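Local coordinates for protein trichothecene 15-O-acetyltransferase TRI3 (Fusarium sporotrichioides, PDB 3FOT) that transfers an acetyl group to the 15-hydroxyl of trichothecene precursors during biosynthesis of mycotoxins such as T-2 toxin, at residues A[43-46]-A[50-53]; A[140-145]-A[468-473]; A[194-199]-A[352-357]; A[260-265]-A[334-339]; A[305-310]-A[434-439]. All blocks are in the same frame, centred on the assembly; numbering follows the deposited sequence. Where two conformers were deposited one is given.

Interaction 1. Residues A[43-46]-A[50-53]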
# COMPACT_ATOMS: atom_id res chain seq x y z
N GLU A 43 1.99 9.94 16.09
CA GLU A 43 3.38 10.37 16.27
C GLU A 43 4.31 9.25 16.73
O GLU A 43 5.38 9.06 16.14
CB GLU A 43 3.45 11.60 17.17
CG GLU A 43 4.86 12.17 17.24
CD GLU A 43 4.94 13.46 17.98
OE1 GLU A 43 3.92 13.94 18.53
OE2 GLU A 43 6.06 13.98 18.01
N GLU A 44 3.92 8.51 17.76
CA GLU A 44 4.77 7.46 18.33
C GLU A 44 5.05 6.28 17.37
O GLU A 44 6.01 5.53 17.58
CB GLU A 44 4.21 6.94 19.67
CG GLU A 44 2.84 6.23 19.63
CD GLU A 44 1.62 7.15 19.72
OE1 GLU A 44 1.74 8.40 19.57
OE2 GLU A 44 0.51 6.59 19.91
N LYS A 45 4.21 6.12 16.36
CA LYS A 45 4.37 5.08 15.35
C LYS A 45 5.05 5.61 14.09
O LYS A 45 5.96 4.97 13.55
CB LYS A 45 3.02 4.47 15.02
CG LYS A 45 2.31 3.89 16.22
CD LYS A 45 1.34 2.86 15.73
CE LYS A 45 0.24 2.58 16.73
NZ LYS A 45 0.77 1.88 17.92
N ASN A 46 4.61 6.77 13.62
CA ASN A 46 5.21 7.40 12.46
C ASN A 46 6.70 7.71 12.66
O ASN A 46 7.51 7.54 11.74
CB ASN A 46 4.41 8.65 12.08
CG ASN A 46 4.65 9.08 10.65
OD1 ASN A 46 5.57 9.84 10.38
ND2 ASN A 46 3.84 8.55 9.70
N LEU A 50 6.55 2.83 11.58
CA LEU A 50 5.83 1.60 11.82
C LEU A 50 4.91 1.20 10.67
O LEU A 50 4.64 0.02 10.53
CB LEU A 50 5.05 1.62 13.14
CG LEU A 50 5.87 1.69 14.45
CD1 LEU A 50 4.96 1.31 15.61
CD2 LEU A 50 7.10 0.80 14.37
N TYR A 51 4.42 2.16 9.89
CA TYR A 51 3.57 1.84 8.72
C TYR A 51 4.18 2.23 7.35
O TYR A 51 3.45 2.37 6.38
CB TYR A 51 2.20 2.54 8.80
CG TYR A 51 1.31 2.12 9.95
CD1 TYR A 51 0.38 1.10 9.78
CD2 TYR A 51 1.38 2.75 11.18
CE1 TYR A 51 -0.47 0.72 10.83
CE2 TYR A 51 0.54 2.39 12.23
CZ TYR A 51 -0.38 1.37 12.05
OH TYR A 51 -1.21 0.97 13.08
N ASP A 52 5.50 2.40 7.29
CA ASP A 52 6.15 2.91 6.08
C ASP A 52 5.87 1.97 4.89
O ASP A 52 5.80 0.74 5.06
CB ASP A 52 7.67 3.02 6.28
CG ASP A 52 8.11 4.34 6.93
OD1 ASP A 52 7.28 5.03 7.59
OD2 ASP A 52 9.30 4.70 6.79
N LEU A 53 5.73 2.57 3.71
CA LEU A 53 5.50 1.84 2.46
C LEU A 53 6.82 1.65 1.75
O LEU A 53 7.63 2.58 1.69
CB LEU A 53 4.61 2.67 1.52
CG LEU A 53 3.29 3.23 2.02
CD1 LEU A 53 2.74 4.22 1.01
CD2 LEU A 53 2.38 2.05 2.20
O HOH W 1 7.83 7.42 8.91

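Interaction 2. Residues A[140-145]-A[468-473]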
# COMPACT_ATOMS: atom_id res chain seq x y z
N GLU A 140 17.89 -4.31 5.49
CA GLU A 140 19.02 -3.61 6.07
C GLU A 140 18.58 -2.29 6.68
O GLU A 140 19.04 -1.91 7.76
CB GLU A 140 20.07 -3.40 4.98
CG GLU A 140 21.18 -2.49 5.37
CD GLU A 140 22.05 -2.15 4.19
OE1 GLU A 140 22.54 -0.99 4.16
OE2 GLU A 140 22.23 -3.02 3.32
N MET A 141 17.68 -1.59 5.99
CA MET A 141 17.20 -0.31 6.45
C MET A 141 16.37 -0.45 7.72
O MET A 141 16.50 0.34 8.67
CB MET A 141 16.39 0.38 5.34
CG MET A 141 17.25 0.91 4.22
SD MET A 141 16.20 1.54 2.87
CE MET A 141 15.43 2.96 3.64
N GLU A 142 15.56 -1.51 7.76
CA GLU A 142 14.75 -1.75 8.94
C GLU A 142 15.61 -2.20 10.12
O GLU A 142 15.38 -1.75 11.25
CB GLU A 142 13.63 -2.73 8.62
CG GLU A 142 12.57 -2.08 7.74
CD GLU A 142 11.95 -0.83 8.38
OE1 GLU A 142 11.76 -0.81 9.62
OE2 GLU A 142 11.67 0.14 7.66
N GLU A 143 16.61 -3.03 9.86
CA GLU A 143 17.59 -3.40 10.90
C GLU A 143 18.36 -2.16 11.40
O GLU A 143 18.50 -1.94 12.61
CB GLU A 143 18.51 -4.52 10.41
CG GLU A 143 17.80 -5.86 10.21
CD GLU A 143 18.51 -6.83 9.25
OE1 GLU A 143 19.71 -6.60 8.94
OE2 GLU A 143 17.86 -7.82 8.81
N GLY A 144 18.83 -1.34 10.45
CA GLY A 144 19.56 -0.10 10.75
C GLY A 144 18.78 0.93 11.56
O GLY A 144 19.35 1.57 12.44
N ARG A 145 17.49 1.07 11.23
CA ARG A 145 16.49 1.96 11.90
C ARG A 145 16.78 2.21 13.38
O ARG A 145 16.73 3.33 13.86
CB ARG A 145 15.06 1.46 11.69
CG ARG A 145 14.00 2.46 12.15
CD ARG A 145 12.61 2.14 11.56
NE ARG A 145 12.64 2.11 10.10
CZ ARG A 145 12.95 3.15 9.33
NH1 ARG A 145 13.27 4.32 9.90
NH2 ARG A 145 12.95 3.02 8.01
N VAL A 468 5.48 -3.73 -0.08
CA VAL A 468 5.53 -4.05 1.34
C VAL A 468 5.11 -2.85 2.20
O VAL A 468 5.40 -1.69 1.87
CB VAL A 468 6.91 -4.65 1.77
CG1 VAL A 468 7.30 -5.85 0.88
CG2 VAL A 468 7.99 -3.62 1.73
N VAL A 469 4.39 -3.13 3.29
CA VAL A 469 4.05 -2.10 4.28
C VAL A 469 4.57 -2.64 5.59
O VAL A 469 4.26 -3.79 5.93
CB VAL A 469 2.54 -1.88 4.41
CG1 VAL A 469 2.26 -0.81 5.45
CG2 VAL A 469 1.97 -1.47 3.05
N ASN A 470 5.37 -1.84 6.31
CA ASN A 470 5.97 -2.31 7.56
C ASN A 470 4.86 -2.78 8.50
O ASN A 470 3.78 -2.20 8.52
CB ASN A 470 6.75 -1.21 8.26
CG ASN A 470 8.14 -0.98 7.66
OD1 ASN A 470 8.64 -1.80 6.88
ND2 ASN A 470 8.76 0.12 8.03
N GLN A 471 5.14 -3.82 9.28
CA GLN A 471 4.17 -4.37 10.23
C GLN A 471 4.76 -4.38 11.63
O GLN A 471 5.77 -5.06 11.89
CB GLN A 471 3.74 -5.78 9.82
CG GLN A 471 2.91 -6.54 10.88
CD GLN A 471 1.53 -5.95 11.12
OE1 GLN A 471 1.39 -4.78 11.48
NE2 GLN A 471 0.49 -6.77 10.93
N SER A 472 4.14 -3.61 12.52
CA SER A 472 4.53 -3.53 13.92
C SER A 472 3.48 -4.15 14.86
O SER A 472 3.67 -4.17 16.07
CB SER A 472 4.70 -2.06 14.31
OG SER A 472 3.43 -1.38 14.24
N LEU A 473 2.36 -4.59 14.30
CA LEU A 473 1.29 -5.23 15.09
C LEU A 473 1.39 -6.74 14.92
O LEU A 473 2.03 -7.22 13.97
CB LEU A 473 -0.09 -4.67 14.70
CG LEU A 473 -0.42 -3.29 15.30
CD1 LEU A 473 -1.68 -2.68 14.69
CD2 LEU A 473 -0.53 -3.31 16.85

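Interaction 3. Residues A[194-199]-A[352-357]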
# COMPACT_ATOMS: atom_id res chain seq x y z
N CYS A 194 0.70 5.77 -4.11
CA CYS A 194 2.15 5.58 -4.14
C CYS A 194 2.53 4.82 -5.42
O CYS A 194 3.46 5.21 -6.12
CB CYS A 194 2.64 4.83 -2.89
SG CYS A 194 4.41 5.03 -2.65
N ARG A 195 1.80 3.77 -5.75
CA ARG A 195 2.08 3.07 -7.03
C ARG A 195 1.83 3.95 -8.25
O ARG A 195 2.59 3.88 -9.22
CB ARG A 195 1.29 1.77 -7.13
CG ARG A 195 1.85 0.76 -6.14
CD ARG A 195 1.04 -0.51 -6.16
NE ARG A 195 -0.23 -0.34 -5.46
CZ ARG A 195 -1.26 -1.17 -5.60
NH1 ARG A 195 -1.17 -2.20 -6.44
NH2 ARG A 195 -2.39 -0.93 -4.93
N LYS A 196 0.77 4.76 -8.23
CA LYS A 196 0.51 5.69 -9.33
C LYS A 196 1.74 6.62 -9.49
O LYS A 196 2.18 6.91 -10.58
CB LYS A 196 -0.74 6.54 -9.07
CG LYS A 196 -2.05 5.76 -9.32
CD LYS A 196 -3.31 6.51 -8.83
CE LYS A 196 -3.59 7.79 -9.64
NZ LYS A 196 -3.97 7.54 -11.08
N PHE A 197 2.28 7.05 -8.37
CA PHE A 197 3.42 7.97 -8.42
C PHE A 197 4.69 7.28 -8.97
O PHE A 197 5.43 7.88 -9.75
CB PHE A 197 3.68 8.58 -7.03
CG PHE A 197 4.67 9.69 -7.06
CD1 PHE A 197 4.28 11.00 -7.38
CD2 PHE A 197 6.01 9.44 -6.78
CE1 PHE A 197 5.22 12.05 -7.43
CE2 PHE A 197 6.95 10.46 -6.79
CZ PHE A 197 6.55 11.78 -7.11
N VAL A 198 4.91 6.02 -8.61
CA VAL A 198 6.01 5.22 -9.21
C VAL A 198 5.80 5.19 -10.75
O VAL A 198 6.73 5.42 -11.53
CB VAL A 198 6.04 3.80 -8.63
CG1 VAL A 198 7.00 2.90 -9.41
CG2 VAL A 198 6.47 3.87 -7.14
N GLY A 199 4.56 4.92 -11.17
CA GLY A 199 4.22 4.90 -12.61
C GLY A 199 4.57 6.22 -13.28
O GLY A 199 5.11 6.25 -14.42
N ASN A 352 -7.54 10.71 -10.33
CA ASN A 352 -6.29 11.45 -10.20
C ASN A 352 -5.98 11.85 -8.73
O ASN A 352 -5.58 12.98 -8.48
CB ASN A 352 -6.36 12.70 -11.10
CG ASN A 352 -5.01 13.40 -11.28
OD1 ASN A 352 -3.95 12.74 -11.34
ND2 ASN A 352 -5.03 14.72 -11.38
N PHE A 353 -6.17 10.92 -7.79
CA PHE A 353 -6.13 11.22 -6.35
C PHE A 353 -4.99 10.42 -5.74
O PHE A 353 -5.01 9.19 -5.77
CB PHE A 353 -7.45 10.85 -5.65
CG PHE A 353 -7.61 11.51 -4.29
CD1 PHE A 353 -8.21 12.77 -4.19
CD2 PHE A 353 -7.15 10.89 -3.14
CE1 PHE A 353 -8.36 13.39 -2.95
CE2 PHE A 353 -7.31 11.50 -1.88
CZ PHE A 353 -7.90 12.76 -1.79
N TYR A 354 -4.00 11.13 -5.20
CA TYR A 354 -2.76 10.50 -4.73
C TYR A 354 -2.64 10.38 -3.22
O TYR A 354 -1.92 9.51 -2.73
CB TYR A 354 -1.54 11.27 -5.29
CG TYR A 354 -1.29 10.98 -6.75
CD1 TYR A 354 -2.19 11.40 -7.73
CD2 TYR A 354 -0.16 10.27 -7.15
CE1 TYR A 354 -1.99 11.12 -9.06
CE2 TYR A 354 0.08 10.00 -8.50
CZ TYR A 354 -0.85 10.43 -9.45
OH TYR A 354 -0.65 10.16 -10.78
N ALA A 355 -3.33 11.24 -2.49
CA ALA A 355 -3.34 11.13 -1.02
C ALA A 355 -4.16 9.89 -0.61
O ALA A 355 -4.82 9.27 -1.45
CB ALA A 355 -3.92 12.41 -0.38
N MET A 356 -4.10 9.53 0.67
CA MET A 356 -4.88 8.41 1.22
C MET A 356 -6.34 8.58 0.85
O MET A 356 -6.90 9.65 1.05
CB MET A 356 -4.77 8.41 2.74
CG MET A 356 -5.47 7.28 3.42
SD MET A 356 -4.38 5.88 3.70
CE MET A 356 -3.15 6.58 4.81
N CYS A 357 -6.95 7.52 0.34
CA CYS A 357 -8.39 7.54 0.09
C CYS A 357 -8.90 6.14 0.37
O CYS A 357 -9.04 5.32 -0.54
CB CYS A 357 -8.73 8.01 -1.32
SG CYS A 357 -10.56 8.16 -1.48
O HOH W 2 -3.42 10.20 -12.13

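Interaction 4. Residues A[260-265]-A[334-339]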
# COMPACT_ATOMS: atom_id res chain seq x y z
N VAL A 260 -13.40 -3.21 17.77
CA VAL A 260 -12.99 -3.43 19.14
C VAL A 260 -13.05 -4.91 19.47
O VAL A 260 -12.15 -5.43 20.12
CB VAL A 260 -13.81 -2.59 20.13
CG1 VAL A 260 -13.32 -2.80 21.58
CG2 VAL A 260 -13.68 -1.12 19.75
N ALA A 261 -14.11 -5.59 19.01
CA ALA A 261 -14.25 -7.03 19.21
C ALA A 261 -13.18 -7.84 18.49
O ALA A 261 -12.74 -8.87 19.01
CB ALA A 261 -15.64 -7.53 18.82
N ASN A 262 -12.79 -7.40 17.30
CA ASN A 262 -11.70 -8.06 16.57
C ASN A 262 -10.39 -7.99 17.37
O ASN A 262 -9.61 -8.94 17.34
CB ASN A 262 -11.51 -7.50 15.16
CG ASN A 262 -10.39 -8.22 14.39
OD1 ASN A 262 -10.43 -9.43 14.22
ND2 ASN A 262 -9.39 -7.46 13.93
N TYR A 263 -10.14 -6.89 18.07
CA TYR A 263 -8.94 -6.80 18.92
C TYR A 263 -8.93 -7.87 20.01
O TYR A 263 -7.87 -8.38 20.39
CB TYR A 263 -8.79 -5.40 19.55
CG TYR A 263 -8.40 -4.29 18.60
CD1 TYR A 263 -7.25 -4.38 17.81
CD2 TYR A 263 -9.16 -3.12 18.50
CE1 TYR A 263 -6.89 -3.36 16.94
CE2 TYR A 263 -8.81 -2.08 17.64
CZ TYR A 263 -7.67 -2.21 16.85
OH TYR A 263 -7.29 -1.20 15.99
N LYS A 264 -10.12 -8.23 20.49
CA LYS A 264 -10.30 -9.11 21.65
C LYS A 264 -10.64 -10.56 21.30
O LYS A 264 -10.76 -11.41 22.18
CB LYS A 264 -11.40 -8.53 22.56
CG LYS A 264 -11.04 -7.19 23.21
CD LYS A 264 -12.28 -6.49 23.74
CE LYS A 264 -11.90 -5.28 24.57
NZ LYS A 264 -13.10 -4.46 24.92
N SER A 265 -10.79 -10.84 20.01
CA SER A 265 -11.30 -12.15 19.59
C SER A 265 -10.23 -13.24 19.61
O SER A 265 -9.02 -12.97 19.52
CB SER A 265 -11.93 -12.07 18.20
OG SER A 265 -10.95 -11.95 17.19
N ILE A 334 -14.75 -12.61 11.73
CA ILE A 334 -15.06 -11.20 11.50
C ILE A 334 -13.72 -10.50 11.27
O ILE A 334 -12.78 -10.63 12.05
CB ILE A 334 -15.80 -10.57 12.71
CG1 ILE A 334 -17.14 -11.27 12.96
CG2 ILE A 334 -16.04 -9.06 12.47
CD1 ILE A 334 -17.81 -10.87 14.25
N SER A 335 -13.65 -9.76 10.18
CA SER A 335 -12.43 -9.06 9.82
C SER A 335 -12.77 -7.67 9.29
O SER A 335 -13.37 -7.55 8.21
CB SER A 335 -11.64 -9.84 8.77
OG SER A 335 -10.43 -9.17 8.48
N PRO A 336 -12.37 -6.63 10.04
CA PRO A 336 -12.53 -5.25 9.59
C PRO A 336 -11.42 -5.01 8.59
O PRO A 336 -10.24 -5.02 8.97
CB PRO A 336 -12.27 -4.43 10.87
CG PRO A 336 -12.17 -5.43 12.00
CD PRO A 336 -11.73 -6.70 11.36
N THR A 337 -11.79 -4.87 7.32
CA THR A 337 -10.81 -4.69 6.25
C THR A 337 -10.82 -3.24 5.77
O THR A 337 -11.68 -2.44 6.17
CB THR A 337 -11.07 -5.64 5.05
OG1 THR A 337 -12.38 -5.41 4.53
CG2 THR A 337 -10.95 -7.09 5.45
N SER A 338 -9.84 -2.87 4.94
CA SER A 338 -9.87 -1.53 4.34
C SER A 338 -10.10 -1.68 2.84
O SER A 338 -9.78 -2.71 2.26
CB SER A 338 -8.58 -0.78 4.64
OG SER A 338 -7.50 -1.53 4.15
N VAL A 339 -10.69 -0.66 2.22
CA VAL A 339 -10.93 -0.68 0.79
C VAL A 339 -10.66 0.70 0.19
O VAL A 339 -10.74 1.72 0.88
CB VAL A 339 -12.37 -1.14 0.40
CG1 VAL A 339 -12.74 -2.52 1.01
CG2 VAL A 339 -13.39 -0.14 0.82
O HOH W 3 -10.45 -11.62 12.11
O HOH W 4 -12.84 -10.95 14.77

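Interaction 5. Residues A[305-310]-A[434-439]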
# COMPACT_ATOMS: atom_id res chain seq x y z
N THR A 305 -13.84 -12.58 -7.53
CA THR A 305 -12.47 -12.33 -7.94
C THR A 305 -11.51 -13.24 -7.19
O THR A 305 -11.85 -13.85 -6.17
CB THR A 305 -12.02 -10.90 -7.61
OG1 THR A 305 -11.98 -10.77 -6.18
CG2 THR A 305 -12.99 -9.83 -8.21
N ILE A 306 -10.29 -13.28 -7.69
CA ILE A 306 -9.21 -13.96 -7.00
C ILE A 306 -8.98 -13.37 -5.60
O ILE A 306 -8.52 -14.07 -4.71
CB ILE A 306 -7.93 -13.96 -7.87
CG1 ILE A 306 -6.84 -14.86 -7.28
CG2 ILE A 306 -7.43 -12.54 -8.16
CD1 ILE A 306 -5.71 -15.20 -8.29
N SER A 307 -9.30 -12.09 -5.39
CA SER A 307 -9.20 -11.50 -4.04
C SER A 307 -10.19 -12.16 -3.05
O SER A 307 -9.85 -12.41 -1.88
CB SER A 307 -9.48 -10.01 -4.10
OG SER A 307 -8.37 -9.33 -4.62
N HIS A 308 -11.42 -12.43 -3.51
CA HIS A 308 -12.39 -13.18 -2.70
C HIS A 308 -11.83 -14.56 -2.38
O HIS A 308 -11.87 -15.01 -1.24
CB HIS A 308 -13.72 -13.36 -3.44
CG HIS A 308 -14.44 -12.08 -3.71
ND1 HIS A 308 -15.00 -11.79 -4.93
CD2 HIS A 308 -14.70 -11.02 -2.90
CE1 HIS A 308 -15.59 -10.60 -4.87
NE2 HIS A 308 -15.42 -10.11 -3.65
N LEU A 309 -11.31 -15.22 -3.40
CA LEU A 309 -10.78 -16.58 -3.23
C LEU A 309 -9.62 -16.59 -2.25
O LEU A 309 -9.49 -17.50 -1.44
CB LEU A 309 -10.34 -17.16 -4.57
CG LEU A 309 -9.83 -18.60 -4.39
CD1 LEU A 309 -11.00 -19.54 -4.01
CD2 LEU A 309 -9.11 -19.12 -5.63
N THR A 310 -8.75 -15.58 -2.35
CA THR A 310 -7.63 -15.50 -1.42
C THR A 310 -8.14 -15.35 0.02
O THR A 310 -7.64 -15.99 0.94
CB THR A 310 -6.64 -14.36 -1.79
OG1 THR A 310 -6.21 -14.56 -3.14
CG2 THR A 310 -5.43 -14.38 -0.89
N PRO A 434 -5.34 -13.22 11.05
CA PRO A 434 -4.74 -12.60 9.87
C PRO A 434 -5.68 -11.59 9.21
O PRO A 434 -6.92 -11.71 9.26
CB PRO A 434 -4.46 -13.81 8.95
CG PRO A 434 -4.32 -14.96 9.93
CD PRO A 434 -5.36 -14.69 10.94
N LEU A 435 -5.07 -10.58 8.58
CA LEU A 435 -5.81 -9.58 7.84
C LEU A 435 -5.44 -9.69 6.36
O LEU A 435 -4.28 -9.88 6.03
CB LEU A 435 -5.48 -8.18 8.36
CG LEU A 435 -6.19 -7.02 7.63
CD1 LEU A 435 -7.69 -6.99 7.96
CD2 LEU A 435 -5.54 -5.69 7.98
N PHE A 436 -6.45 -9.58 5.49
CA PHE A 436 -6.20 -9.56 4.05
C PHE A 436 -6.28 -8.16 3.46
O PHE A 436 -7.23 -7.41 3.74
CB PHE A 436 -7.21 -10.47 3.34
CG PHE A 436 -7.07 -10.47 1.85
CD1 PHE A 436 -5.91 -10.98 1.24
CD2 PHE A 436 -8.08 -9.94 1.05
CE1 PHE A 436 -5.77 -10.97 -0.16
CE2 PHE A 436 -7.94 -9.93 -0.36
CZ PHE A 436 -6.77 -10.45 -0.95
N ILE A 437 -5.28 -7.82 2.64
CA ILE A 437 -5.25 -6.56 1.91
C ILE A 437 -5.06 -6.89 0.44
O ILE A 437 -4.08 -7.54 0.07
CB ILE A 437 -4.12 -5.62 2.39
CG1 ILE A 437 -4.17 -5.42 3.90
CG2 ILE A 437 -4.25 -4.29 1.66
CD1 ILE A 437 -3.11 -6.24 4.68
N SER A 438 -6.01 -6.48 -0.40
CA SER A 438 -5.84 -6.64 -1.84
C SER A 438 -5.23 -5.38 -2.46
O SER A 438 -5.78 -4.27 -2.34
CB SER A 438 -7.18 -6.97 -2.49
OG SER A 438 -7.00 -7.17 -3.88
N ASP A 439 -4.08 -5.55 -3.11
CA ASP A 439 -3.41 -4.45 -3.83
C ASP A 439 -3.80 -4.38 -5.32
O ASP A 439 -3.53 -3.38 -5.99
CB ASP A 439 -1.89 -4.59 -3.70
CG ASP A 439 -1.38 -4.30 -2.30
OD1 ASP A 439 -1.89 -3.36 -1.65
OD2 ASP A 439 -0.43 -4.99 -1.85

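Interaction 1. Residues A[43-46]-A[50-53]
The carbonyl oxygen of Lys45 takes the backbone N-H of Leu50, with N and O 3.0 Å apart and a nearly straight N-H...O angle of 169°. It joins the short helix 43-46 to the loop that follows it. The Leu50 side chain lies against the same carbonyl, its CG 3.4 Å from Lys45 O. A second bridge runs through a water, which donates both to the backbone oxygen of Asn46 and to OD1 of Asp52; a carboxylate suits this place because its other oxygen, OD2, is bonded to Ser154.

On the side of the backbone bond away from the water lies an apolar patch. Lys45 and Leu50 cross at about a right angle, and Lys45 CG sits 3.7 Å from Leu50 CD1. Lysine serves here through its long aliphatic stem. Its CG is anti to the carbonyl carbon (chi1 -57°), and the next two torsions keep the chain extended, so that CD reaches the edge of the Tyr51 ring near its plane, 3.6 Å from CE2. Only beyond CD does the chain bend, at chi4.

Tyr51, a large flat residue, also packs on Ile39 and Val40 of helix 36-41, and its side chain is about 10 Å from that of His414, which binds 15-deacetylcalonectrin. Leu50 rests on Ser472 in the loop after strand 457-469. Leu53, where strand 53-61 begins, meets Phe467 and Val469 of that neighbouring strand; both strands belong to the six-stranded mixed sheet, and the turn thus leads from the short helices into it.

Interaction 2. Residues A[140-145]-A[468-473]
Glu142 reaches Asn470 by a folded path: its CG is anti to the carbonyl carbon (chi1 -71°), and a bend at chi2 swings the carboxylate along the helix toward Arg145. Asn470 extends from the opposite direction, and its ND2 donates to Glu142 OE2 over 2.9 Å with an N-H...O angle of 153°. Carboxylate and amide planes stand 72° apart, and the amide nitrogen comes in from above the carboxylate plane.

The opposite face of that plane is approached at OE2 by NH2 of Arg145, 3.2 Å away. Arg145 lies three residues further along the helix and grips the carboxylate side-on, adding a salt bridge from NE to Glu142 OE1 at 3.1 Å. The carboxylate carbon lies at the guanidinium edge, in its plane. Tyr54 OH is a further partner of both OE2 and Arg145 NH2. Such company probably stabilises the buried glutamate in its ionised form.

An asparagine suits the other side because its amide can donate and accept at once: ND2 also bonds to the backbone oxygen of Ala49, while OD1 takes the indole N-H of Trp138.

Asn470 stands where strand 457-469 gives way to loop, and Glu142 lies within helix 134-147. The polar cluster thus fastens a helix to the end of a strand in the mixed sheet, a helix-on-sheet association consistent with the alpha/beta construction of BAHD and related CoA-dependent acyltransferases.

Interaction 3. Residues A[194-199]-A[352-357]
Lys196 and Tyr354 cross at about a right angle, the lysine chain touching the aromatic ring at two points. Near its root, CB is 3.6 Å from Tyr354 CE2, an approach that is oblique to the ring. Further out, a bend at chi3 (67°) brings CE to 4.2 Å from the ring centroid, 29° off the ring normal, in an off-centre CH-pi contact, and a second bend at chi4 directs NZ toward a water. Lysine fits because its methylenes can lie against an aromatic group while its ammonium continues to polar partners.

Phe197, the next residue on the helix, meets the same ring differently. Its CB is 4.1 Å from Tyr354 CE2, and its CA lies at the tyrosine edge, in plane. In turn, Tyr354 CE2 stands at the edge of the Phe197 ring. The tyrosine is also stacked with His89.

Helix 191-205 supplies Lys196 and Phe197, and the second segment is the loop between helix 347-350 and strand 358-365, which pairs with strand 333-340 in a two-stranded antiparallel sheet. The contact thus holds this loop against a helix whose residues Arg195 and Val198 pack on strand 53-61 of the six-stranded sheet.

At the polar end, the water is shared by three groups. It accepts from Lys196 NZ at 2.9 Å and donates to Asn352 OD1 at 2.7 Å, as well as to Tyr354 OH. The phenol oxygen is bonded to Asp200 OD2 too; tyrosine suits the place because its ring packs while its hydroxyl bonds. Lys196 NZ has another acceptor in the backbone oxygen of Ser351, just ahead of Asn352.

Interaction 4. Residues A[260-265]-A[334-339]
The flat amide of Asn262 lies against the Pro336 ring, the two side chains meeting at a slant. Proline CD is 3.6 Å from both CG and ND2 of the asparagine, so it is the amide carbon and nitrogen that rest on this CH2 group; Pro336 CG packs nearer the asparagine's root, 3.8 Å from Asn262 CB. With its CG placed anti to the backbone N (chi1 -178°), the asparagine reaches from helix 246-264 to strand 333-340. Proline suits the strand position by offering a compact, rigid apolar surface.

The oxygen side of the amide turns to a different neighbour. Asn262 OD1 comes within 3.4 Å of the carbonyl oxygen of Ile334, but both are acceptors and no hydrogen bond joins them. A water 3.0 Å from Asn262 OD1 probably bridges the two, though its contact with Ile334 O is doubtfully short. A second water, 2.7 Å from that carbonyl oxygen, lies 3.2 Å from Ser265 OG.

Around this, Tyr263 packs on helix 406-423, and strand 333-340 pairs with strand 358-365. The Pro336 side chain is about 8 Å from that of His414, the residue that binds 15-deacetylcalonectrin, placing the contact near the acceptor-substrate site.

Chemically, helix and strand are joined here by van der Waals contact and solvent: water probably separates two acceptors that cannot bond to each other, and the asparagine uses its stem and amide as packing surface.

Interaction 5. Residues A[305-310]-A[434-439]
Phe436 rises from its strand toward helix 306-321, its CG anti to the backbone N (chi1 177°), and it is the ring beyond CB and CG that makes the contact with the helix. On one side of the ring CD1 is 4.0 Å from Thr310 CG2, and CE1 comes closer to that methyl, at 3.5 Å. At the far end, CZ lies between the two helix residues, near Thr310 CB and the Ser307 carbonyl oxygen. On the other side CE2 meets that oxygen at 3.5 Å and the Ser307 CB a little further off. Both the methyl and the carbonyl approach the ring obliquely.

Threonine suits the helix here because its two branches do different work. CG2 faces the phenylalanine, while OG1 donates to the carbonyl oxygen of Ile306 over 2.8 Å, on the opposite face of that carbonyl from Thr310's own amide. Next to the ring, the hydroxyls of Ser307 and Ser438 form a short hydrogen bond, OG to OG 2.7 Å; small serines let helix and strand approach closely.

The helix starts at a capping box. Thr305 OG1 accepts the amide of His308 and, reciprocally, His308 ND1 accepts the amide of Thr305 at 3.0 Å. Residues 435-439 run nearly antiparallel to residues 306-310 (164°); strand 435-441 is an outer strand of a four-stranded mixed sheet, and Phe436 also packs on Gln311 and Ile314.

The chemistry is therefore mixed: an aromatic ring supplies apolar contact with the helix, and one hydroxyl pair adds a directional link at the more exposed end of the interface.

From the N terminus, interaction 1 closes a tight local turn that leads into strand 53-61, and is complete before the others open. Interaction 2 then spans a loop of over 320 residues, from helix 134-147 to the end of strand 457-469, with interactions 3, 4 and 5 nested inside it. Interaction 4 is nested in turn within interaction 3, whereas interaction 5 crosses both. Interactions 1 and 2 touch where Asp52 O meets Asn470 N; interactions 3 and 5 touch where Arg195 NH1 reaches Asp439 O; interactions 4 and 5 pack through Leu435. Together they tie the six-stranded sheet to the four-stranded sheet of strand 435-441 and the two-stranded 333-340/358-365 pair.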